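Local coordinates for protein putative enoyl-CoA hydratase/isomerase (Mycobacterium abscessus, PDB 4MI2) that probably isomerises ring-1,2-epoxyphenylacetyl-CoA in phenylacetate degradation, as a member of the crotonase-like enoyl-CoA hydratase/isomerase family, at residues R158-A162 with S163-A167; E188-E192 with G193-D197; A225-L229 with G230-E234. All coordinates share one frame; numbering follows the deposited sequence.

Contact 1: residues R158-A162 with S163-A167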
ATOM      1  N   ARG B 158       5.585  -2.400   3.171  1.00 16.14           N
ATOM      2  CA  ARG B 158       5.459  -2.041   1.762  1.00 16.62           C
ATOM      3  C   ARG B 158       5.017  -3.233   0.906  1.00 16.77           C
ATOM      4  O   ARG B 158       4.352  -3.033  -0.098  1.00 16.91           O
ATOM      5  CB  ARG B 158       6.769  -1.435   1.222  1.00 16.78           C
ATOM      6  CG  ARG B 158       6.976   0.000   1.692  1.00 17.16           C
ATOM      7  CD  ARG B 158       8.300   0.586   1.207  1.00 17.51           C
ATOM      8  NE  ARG B 158       8.734   1.713   2.035  1.00 17.72           N
ATOM      9  CZ  ARG B 158       9.887   2.359   1.887  1.00 17.95           C
ATOM     10  NH1 ARG B 158      10.726   1.995   0.922  1.00 18.20           N
ATOM     11  NH2 ARG B 158      10.204   3.371   2.699  1.00 17.87           N
ATOM     12  N   LEU B 159       5.379  -4.453   1.316  1.00 16.77           N
ATOM     13  CA  LEU B 159       4.987  -5.670   0.599  1.00 17.05           C
ATOM     14  C   LEU B 159       3.619  -6.209   1.020  1.00 16.99           C
ATOM     15  O   LEU B 159       2.825  -6.566   0.168  1.00 16.95           O
ATOM     16  CB  LEU B 159       6.018  -6.788   0.782  1.00 17.30           C
ATOM     17  CG  LEU B 159       7.409  -6.648   0.157  1.00 17.55           C
ATOM     18  CD1 LEU B 159       8.108  -8.001   0.191  1.00 17.71           C
ATOM     19  CD2 LEU B 159       7.355  -6.148  -1.280  1.00 17.86           C
ATOM     20  N   ILE B 160       3.348  -6.289   2.324  1.00 16.71           N
ATOM     21  CA  ILE B 160       2.118  -6.934   2.797  1.00 16.82           C
ATOM     22  C   ILE B 160       1.120  -5.996   3.473  1.00 16.91           C
ATOM     23  O   ILE B 160       0.064  -6.439   3.930  1.00 17.19           O
ATOM     24  CB  ILE B 160       2.416  -8.139   3.737  1.00 16.76           C
ATOM     25  CG1 ILE B 160       3.074  -7.691   5.043  1.00 16.44           C
ATOM     26  CG2 ILE B 160       3.286  -9.174   3.037  1.00 16.70           C
ATOM     27  CD1 ILE B 160       3.211  -8.814   6.046  1.00 16.48           C
ATOM     28  N   GLY B 161       1.443  -4.710   3.542  1.00 16.74           N
ATOM     29  CA  GLY B 161       0.555  -3.730   4.160  1.00 16.84           C
ATOM     30  C   GLY B 161       0.839  -3.556   5.635  1.00 16.69           C
ATOM     31  O   GLY B 161       1.487  -4.401   6.265  1.00 16.46           O
ATOM     32  N   ALA B 162       0.330  -2.457   6.189  1.00 16.77           N
ATOM     33  CA  ALA B 162       0.645  -2.048   7.555  1.00 16.64           C
ATOM     34  C   ALA B 162       0.027  -2.964   8.626  1.00 16.81           C
ATOM     35  O   ALA B 162       0.647  -3.213   9.661  1.00 16.47           O
ATOM     36  CB  ALA B 162       0.205  -0.610   7.777  1.00 16.72           C
ATOM     37  N   SER B 163      -1.184  -3.461   8.384  1.00 17.23           N
ATOM     38  CA  SER B 163      -1.839  -4.344   9.356  1.00 17.59           C
ATOM     39  C   SER B 163      -1.052  -5.621   9.587  1.00 17.34           C
ATOM     40  O   SER B 163      -0.694  -5.950  10.723  1.00 17.09           O
ATOM     41  CB  SER B 163      -3.274  -4.702   8.925  1.00 18.22           C
ATOM     42  OG  SER B 163      -4.158  -3.654   9.277  1.00 18.75           O
ATOM     43  N   ARG B 164      -0.796  -6.343   8.506  1.00 17.32           N
ATOM     44  CA  ARG B 164      -0.123  -7.638   8.616  1.00 17.32           C
ATOM     45  C   ARG B 164       1.323  -7.504   9.102  1.00 16.77           C
ATOM     46  O   ARG B 164       1.786  -8.299   9.925  1.00 16.71           O
ATOM     47  CB  ARG B 164      -0.217  -8.394   7.288  1.00 17.64           C
ATOM     48  CG  ARG B 164      -1.624  -8.914   7.077  1.00 18.30           C
ATOM     49  CD  ARG B 164      -2.008  -9.176   5.639  1.00 18.68           C
ATOM     50  NE  ARG B 164      -3.458  -9.369   5.572  1.00 19.46           N
ATOM     51  CZ  ARG B 164      -4.153  -9.571   4.459  1.00 19.93           C
ATOM     52  NH1 ARG B 164      -3.549  -9.628   3.281  1.00 19.81           N
ATOM     53  NH2 ARG B 164      -5.469  -9.716   4.532  1.00 20.55           N
ATOM     54  N   ALA B 165       2.022  -6.482   8.621  1.00 16.33           N
ATOM     55  CA  ALA B 165       3.386  -6.225   9.063  1.00 15.94           C
ATOM     56  C   ALA B 165       3.431  -5.901  10.559  1.00 15.87           C
ATOM     57  O   ALA B 165       4.332  -6.354  11.269  1.00 15.69           O
ATOM     58  CB  ALA B 165       4.008  -5.103   8.247  1.00 15.75           C
ATOM     59  N   THR B 166       2.454  -5.138  11.037  1.00 16.01           N
ATOM     60  CA  THR B 166       2.372  -4.796  12.462  1.00 16.15           C
ATOM     61  C   THR B 166       2.107  -6.038  13.334  1.00 16.33           C
ATOM     62  O   THR B 166       2.707  -6.194  14.390  1.00 16.32           O
ATOM     63  CB  THR B 166       1.333  -3.671  12.723  1.00 16.36           C
ATOM     64  OG1 THR B 166       1.782  -2.468  12.096  1.00 16.22           O
ATOM     65  CG2 THR B 166       1.168  -3.384  14.214  1.00 16.51           C
ATOM     66  N   ALA B 167       1.234  -6.931  12.887  1.00 16.63           N
ATOM     67  CA  ALA B 167       1.011  -8.168  13.618  1.00 16.83           C
ATOM     68  C   ALA B 167       2.274  -9.021  13.629  1.00 16.55           C
ATOM     69  O   ALA B 167       2.644  -9.543  14.671  1.00 16.67           O
ATOM     70  CB  ALA B 167      -0.160  -8.951  13.039  1.00 17.23           C
TER
HETATM   71  O   HOH W   1      -1.598  -5.673   5.888  1.00 11.40           O
HETATM   72  O   HOH W   2      -1.070  -8.471   2.450  1.00 20.09           O
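I160 and R164 meet at a slant, the terminal methyl of the isoleucine against the first methylene of the arginine, with I160 CD1 3.7 Å from R164 CB. The isoleucine reaches forward because CG1 stands between its own backbone N and carbonyl carbon (chi1 66°) and CD1 extends from there, over the first turn of the next helix. The same branch brushes A165, whose CB lies 4.2 Å from I160 CG1. Past CB the arginine turns away and runs extended to NE, and its guanidinium also makes a cation-pi contact with W183. Two waters tie R164 back to the end of the preceding helix, one through its amide and the other through its guanidinium. I160 O receives a hydrogen bond from each: one water also accepts from R164 N, the other from R164 NH1, at 2.9 Å from that nitrogen.

At the start of the second helix, A162 O is gripped twice. T166 OG1 donates to it at 2.8 Å and T166 N at 3.0 Å, the two coming from opposite faces of the carbonyl plane. With OG1 anti to its own carbonyl carbon (chi1 -65°), the hydroxyl is swung back along the helix to that oxygen. G161 O takes A165 N at 3.2 Å, opening the helical bonding, while S163 OG bonds G184 O of the second subunit. The whole is a short junction between helices 152-160 and 162-171, in which G161, with positive phi (91°), both follows the first helix and occupies the N-cap position of the second.

Contact 2: residues E188-E192 with G193-D197; sequences EVVDE and GSPAD
A type II beta turn, D191 to S194, links strand 188-190, an outermost strand of the six-stranded sheet within this chain, to helix 195-207. V190, the last strand residue, packs on P195, the first helix residue, across the turn. V190 CG2 is the methyl that makes the contact: with chi1 -64° it sits between the backbone N and the carbonyl carbon, directed at the first residue of the helix. V190 CG2 lies 3.8 Å from P195 N, 4.3 Å from P195 CB and 4.0 Å from S194 CB, so one methyl covers the junction between serine and proline. The V190 side chain also touches I130 of the neighbouring strand 128-132, which places this small apolar patch beside the sheet.

The turn is closed by its backbone. S194 N donates to D191 O with an N-H...O angle of 155°, but the nitrogen stands above the carbonyl plane rather than on a lone pair. G193 fills the third position of the turn with positive phi (84°), a conformation in which a side chain would collide with E192 O. The CB of E192 leaves the turn, though CB and CG still pass close by G193 N; CG is anti to the backbone N, and the chain then bends at chi2, which carries the carboxylate to two main-chain amides. E192 OE1 accepts from R134 N and OE2 from G113 N, so both oxygens are engaged and the turn is tied to other parts of the fold. The proline ring and serine side chain approach D191 O too, with P195 CD 3.6 Å and S194 CB 3.4 Å from that oxygen.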
ATOM      1  N   GLU B 188       5.493 -16.492  -6.054  1.00 26.85           N
ATOM      2  CA  GLU B 188       5.240 -17.860  -6.496  1.00 28.58           C
ATOM      3  C   GLU B 188       5.661 -18.844  -5.414  1.00 27.69           C
ATOM      4  O   GLU B 188       6.670 -18.643  -4.734  1.00 27.49           O
ATOM      5  CB  GLU B 188       6.035 -18.139  -7.782  1.00 30.37           C
ATOM      6  CG  GLU B 188       5.719 -19.459  -8.486  1.00 32.90           C
ATOM      7  CD  GLU B 188       4.626 -19.347  -9.535  1.00 35.56           C
ATOM      8  OE1 GLU B 188       3.795 -18.409  -9.444  1.00 38.46           O
ATOM      9  OE2 GLU B 188       4.599 -20.195 -10.459  1.00 37.24           O
ATOM     10  N   VAL B 189       4.872 -19.897  -5.257  1.00 27.57           N
ATOM     11  CA  VAL B 189       5.220 -21.018  -4.396  1.00 27.42           C
ATOM     12  C   VAL B 189       5.387 -22.241  -5.292  1.00 27.96           C
ATOM     13  O   VAL B 189       4.498 -22.556  -6.066  1.00 27.89           O
ATOM     14  CB  VAL B 189       4.119 -21.322  -3.354  1.00 27.26           C
ATOM     15  CG1 VAL B 189       4.478 -22.563  -2.543  1.00 27.26           C
ATOM     16  CG2 VAL B 189       3.895 -20.127  -2.434  1.00 26.83           C
ATOM     17  N   VAL B 190       6.530 -22.912  -5.184  1.00 28.24           N
ATOM     18  CA  VAL B 190       6.774 -24.146  -5.924  1.00 29.20           C
ATOM     19  C   VAL B 190       7.096 -25.282  -4.948  1.00 30.53           C
ATOM     20  O   VAL B 190       7.169 -25.078  -3.734  1.00 30.22           O
ATOM     21  CB  VAL B 190       7.898 -23.966  -6.973  1.00 28.72           C
ATOM     22  CG1 VAL B 190       7.471 -22.954  -8.029  1.00 28.43           C
ATOM     23  CG2 VAL B 190       9.213 -23.545  -6.328  1.00 27.78           C
ATOM     24  N   ASP B 191       7.262 -26.481  -5.487  1.00 32.92           N
ATOM     25  CA  ASP B 191       7.688 -27.637  -4.703  1.00 34.86           C
ATOM     26  C   ASP B 191       9.017 -27.319  -3.998  1.00 33.94           C
ATOM     27  O   ASP B 191       9.890 -26.679  -4.588  1.00 33.83           O
ATOM     28  CB  ASP B 191       7.836 -28.848  -5.632  1.00 36.77           C
ATOM     29  CG  ASP B 191       8.092 -30.137  -4.883  1.00 38.90           C
ATOM     30  OD1 ASP B 191       7.114 -30.843  -4.540  1.00 40.96           O
ATOM     31  OD2 ASP B 191       9.275 -30.443  -4.630  1.00 40.12           O
ATOM     32  N   GLU B 192       9.154 -27.737  -2.738  1.00 33.36           N
ATOM     33  CA  GLU B 192      10.391 -27.494  -1.979  1.00 33.15           C
ATOM     34  C   GLU B 192      11.516 -28.226  -2.716  1.00 33.60           C
ATOM     35  O   GLU B 192      11.325 -29.340  -3.199  1.00 34.76           O
ATOM     36  CB  GLU B 192      10.255 -27.962  -0.510  1.00 33.29           C
ATOM     37  CG  GLU B 192      11.307 -27.424   0.481  1.00 32.63           C
ATOM     38  CD  GLU B 192      11.103 -25.963   0.909  1.00 32.03           C
ATOM     39  OE1 GLU B 192      10.019 -25.400   0.716  1.00 31.84           O
ATOM     40  OE2 GLU B 192      12.033 -25.363   1.466  1.00 32.07           O
ATOM     41  N   GLY B 193      12.667 -27.588  -2.861  1.00 32.81           N
ATOM     42  CA  GLY B 193      13.727 -28.159  -3.695  1.00 33.36           C
ATOM     43  C   GLY B 193      13.615 -27.862  -5.191  1.00 33.06           C
ATOM     44  O   GLY B 193      14.439 -28.337  -5.969  1.00 33.94           O
ATOM     45  N   SER B 194      12.589 -27.117  -5.604  1.00 31.77           N
ATOM     46  CA  SER B 194      12.582 -26.459  -6.921  1.00 31.26           C
ATOM     47  C   SER B 194      12.832 -24.929  -6.935  1.00 29.69           C
ATOM     48  O   SER B 194      12.982 -24.370  -8.015  1.00 30.59           O
ATOM     49  CB  SER B 194      11.259 -26.736  -7.657  1.00 31.98           C
ATOM     50  OG  SER B 194      11.153 -28.091  -8.055  1.00 32.63           O
ATOM     51  N   PRO B 195      12.868 -24.246  -5.764  1.00 28.41           N
ATOM     52  CA  PRO B 195      12.868 -22.771  -5.860  1.00 27.21           C
ATOM     53  C   PRO B 195      14.069 -22.198  -6.580  1.00 25.75           C
ATOM     54  O   PRO B 195      13.913 -21.277  -7.369  1.00 25.28           O
ATOM     55  CB  PRO B 195      12.863 -22.284  -4.397  1.00 27.08           C
ATOM     56  CG  PRO B 195      12.772 -23.483  -3.546  1.00 27.61           C
ATOM     57  CD  PRO B 195      12.929 -24.717  -4.368  1.00 28.11           C
ATOM     58  N   ALA B 196      15.251 -22.733  -6.303  1.00 24.97           N
ATOM     59  CA  ALA B 196      16.455 -22.299  -7.003  1.00 24.93           C
ATOM     60  C   ALA B 196      16.372 -22.597  -8.504  1.00 25.21           C
ATOM     61  O   ALA B 196      16.760 -21.759  -9.324  1.00 24.80           O
ATOM     62  CB  ALA B 196      17.705 -22.921  -6.384  1.00 24.73           C
ATOM     63  N   ASP B 197      15.852 -23.770  -8.869  1.00 25.68           N
ATOM     64  CA  ASP B 197      15.690 -24.100 -10.286  1.00 26.48           C
ATOM     65  C   ASP B 197      14.800 -23.075 -10.974  1.00 25.95           C
ATOM     66  O   ASP B 197      15.151 -22.545 -12.028  1.00 26.26           O
ATOM     67  CB  ASP B 197      15.103 -25.502 -10.491  1.00 27.67           C
ATOM     68  CG  ASP B 197      16.076 -26.613 -10.115  1.00 28.49           C
ATOM     69  OD1 ASP B 197      17.312 -26.384 -10.076  1.00 28.41           O
ATOM     70  OD2 ASP B 197      15.588 -27.731  -9.853  1.00 29.74           O
TER

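Contact 3: residues A225-L229 with G230-E234; sequences AVAPL and GDVLE
P228 and D231 meet at the N-terminus of helix 229-244, where the loop that follows helix 211-223 gives way to the next helix and P228 takes the N-cap position. G230, in the first turn, accepts E234 N at its carbonyl oxygen within the helix. D231 comes next. Its side chain approaches the proline ring obliquely, placing OD2 3.5 Å from P228 CG and 3.6 Å from P228 CD, a contact of a carboxylate oxygen with ring methylenes. CG of the aspartate is anti to its carbonyl carbon and beside its own N (chi1 -64°), which directs the carboxylate back toward the start of the helix, where the helix dipole would be expected to favour its negative charge.

V232 follows, and its amide makes the first of the two helical bonds across this contact: V232 N to P228 O at 3.0 Å, lying in the carbonyl plane with an N-H...O angle of 167°. The valine turns CG2 toward the loop, where it packs against A227 CB at 3.9 Å. A227 O, 3.7 Å from the same V232 CG2, accepts a bond from R158 NH2 of the third subunit, while V232 packs on A154 of the same neighbour, so this helix start belongs to a subunit interface.

L233 then repeats the pattern one residue on, its N donating to L229 O at 2.9 Å. The two leucine side chains lie at a slant to each other along the helix and interleave through two contacts, L229 CG with L233 CD1 and L229 CD1 with L233 CG, each 3.8 Å.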
ATOM      1  N   ALA B 225       7.074   6.273  -6.375  1.00 21.68           N
ATOM      2  CA  ALA B 225       6.197   5.663  -5.363  1.00 21.39           C
ATOM      3  C   ALA B 225       5.260   6.679  -4.726  1.00 21.55           C
ATOM      4  O   ALA B 225       4.049   6.465  -4.696  1.00 21.63           O
ATOM      5  CB  ALA B 225       7.034   4.976  -4.289  1.00 21.21           C
ATOM      6  N   VAL B 226       5.815   7.782  -4.227  1.00 21.69           N
ATOM      7  CA  VAL B 226       4.996   8.835  -3.611  1.00 22.02           C
ATOM      8  C   VAL B 226       5.157  10.227  -4.243  1.00 21.94           C
ATOM      9  O   VAL B 226       4.804  11.236  -3.640  1.00 22.71           O
ATOM     10  CB  VAL B 226       5.225   8.902  -2.083  1.00 22.39           C
ATOM     11  CG1 VAL B 226       4.785   7.585  -1.449  1.00 22.29           C
ATOM     12  CG2 VAL B 226       6.677   9.240  -1.735  1.00 22.25           C
ATOM     13  N   ALA B 227       5.635  10.279  -5.480  1.00 21.33           N
ATOM     14  CA  ALA B 227       5.922  11.550  -6.138  1.00 21.06           C
ATOM     15  C   ALA B 227       4.654  12.259  -6.652  1.00 20.84           C
ATOM     16  O   ALA B 227       3.678  11.605  -7.025  1.00 20.34           O
ATOM     17  CB  ALA B 227       6.891  11.318  -7.285  1.00 20.97           C
ATOM     18  N   PRO B 228       4.674  13.605  -6.678  1.00 20.81           N
ATOM     19  CA  PRO B 228       3.632  14.365  -7.381  1.00 20.89           C
ATOM     20  C   PRO B 228       3.528  13.959  -8.856  1.00 20.44           C
ATOM     21  O   PRO B 228       4.532  13.611  -9.476  1.00 19.91           O
ATOM     22  CB  PRO B 228       4.099  15.821  -7.275  1.00 21.51           C
ATOM     23  CG  PRO B 228       5.125  15.858  -6.188  1.00 21.64           C
ATOM     24  CD  PRO B 228       5.686  14.473  -6.044  1.00 21.18           C
ATOM     25  N   LEU B 229       2.315  14.013  -9.399  1.00 20.36           N
ATOM     26  CA  LEU B 229       2.042  13.596 -10.770  1.00 20.12           C
ATOM     27  C   LEU B 229       2.963  14.252 -11.805  1.00 20.05           C
ATOM     28  O   LEU B 229       3.402  13.593 -12.735  1.00 19.87           O
ATOM     29  CB  LEU B 229       0.576  13.874 -11.130  1.00 20.52           C
ATOM     30  CG  LEU B 229       0.134  13.464 -12.547  1.00 20.59           C
ATOM     31  CD1 LEU B 229       0.341  11.969 -12.754  1.00 20.29           C
ATOM     32  CD2 LEU B 229      -1.320  13.846 -12.783  1.00 21.01           C
ATOM     33  N   GLY B 230       3.235  15.545 -11.659  1.00 20.34           N
ATOM     34  CA  GLY B 230       4.122  16.254 -12.594  1.00 20.42           C
ATOM     35  C   GLY B 230       5.513  15.634 -12.670  1.00 20.17           C
ATOM     36  O   GLY B 230       6.070  15.464 -13.754  1.00 20.11           O
ATOM     37  N   ASP B 231       6.066  15.278 -11.510  1.00 19.89           N
ATOM     38  CA  ASP B 231       7.369  14.628 -11.443  1.00 19.60           C
ATOM     39  C   ASP B 231       7.309  13.221 -12.036  1.00 19.05           C
ATOM     40  O   ASP B 231       8.202  12.815 -12.793  1.00 19.05           O
ATOM     41  CB  ASP B 231       7.875  14.599  -9.999  1.00 19.65           C
ATOM     42  CG  ASP B 231       8.131  15.996  -9.440  1.00 20.35           C
ATOM     43  OD1 ASP B 231       8.537  16.895 -10.216  1.00 20.79           O
ATOM     44  OD2 ASP B 231       7.934  16.202  -8.221  1.00 20.68           O
ATOM     45  N   VAL B 232       6.246  12.488 -11.715  1.00 18.54           N
ATOM     46  CA  VAL B 232       6.051  11.167 -12.279  1.00 18.07           C
ATOM     47  C   VAL B 232       6.118  11.246 -13.806  1.00 18.15           C
ATOM     48  O   VAL B 232       6.892  10.532 -14.434  1.00 17.82           O
ATOM     49  CB  VAL B 232       4.697  10.557 -11.853  1.00 17.92           C
ATOM     50  CG1 VAL B 232       4.391   9.294 -12.666  1.00 17.71           C
ATOM     51  CG2 VAL B 232       4.687  10.260 -10.362  1.00 17.73           C
ATOM     52  N   LEU B 233       5.305  12.132 -14.382  1.00 18.53           N
ATOM     53  CA  LEU B 233       5.169  12.246 -15.834  1.00 18.84           C
ATOM     54  C   LEU B 233       6.469  12.711 -16.521  1.00 19.06           C
ATOM     55  O   LEU B 233       6.842  12.169 -17.571  1.00 18.95           O
ATOM     56  CB  LEU B 233       4.000  13.179 -16.185  1.00 19.23           C
ATOM     57  CG  LEU B 233       2.599  12.699 -15.758  1.00 19.23           C
ATOM     58  CD1 LEU B 233       1.568  13.784 -16.000  1.00 19.62           C
ATOM     59  CD2 LEU B 233       2.184  11.408 -16.449  1.00 19.12           C
ATOM     60  N   GLU B 234       7.151  13.687 -15.922  1.00 19.24           N
ATOM     61  CA  GLU B 234       8.437  14.166 -16.445  1.00 19.74           C
ATOM     62  C   GLU B 234       9.457  13.043 -16.517  1.00 19.61           C
ATOM     63  O   GLU B 234      10.103  12.863 -17.541  1.00 19.85           O
ATOM     64  CB  GLU B 234       9.008  15.316 -15.595  1.00 19.91           C
TER

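How the contacts relate
The three contacts follow one another in the chain without touching, and each joins neighbouring elements at a helix start. Contacts 1 and 3 are partly buried and lie at subunit interfaces, whereas contact 2 is a surface turn that no other chain of the assembly touches. The same pairing ties contacts 1 and 3 between copies: R158 of one subunit meets the carbonyl oxygens of A225 and A227 of another. Their chemistry differs accordingly. Contact 1 adds waters and a hydroxyl to helical bonds, contact 2 relies on a turn bond with a valine-proline patch, and contact 3 combines helical bonds with leucine and valine packing. Contacts 2 and 3 lie on opposite sides of the chain's centre.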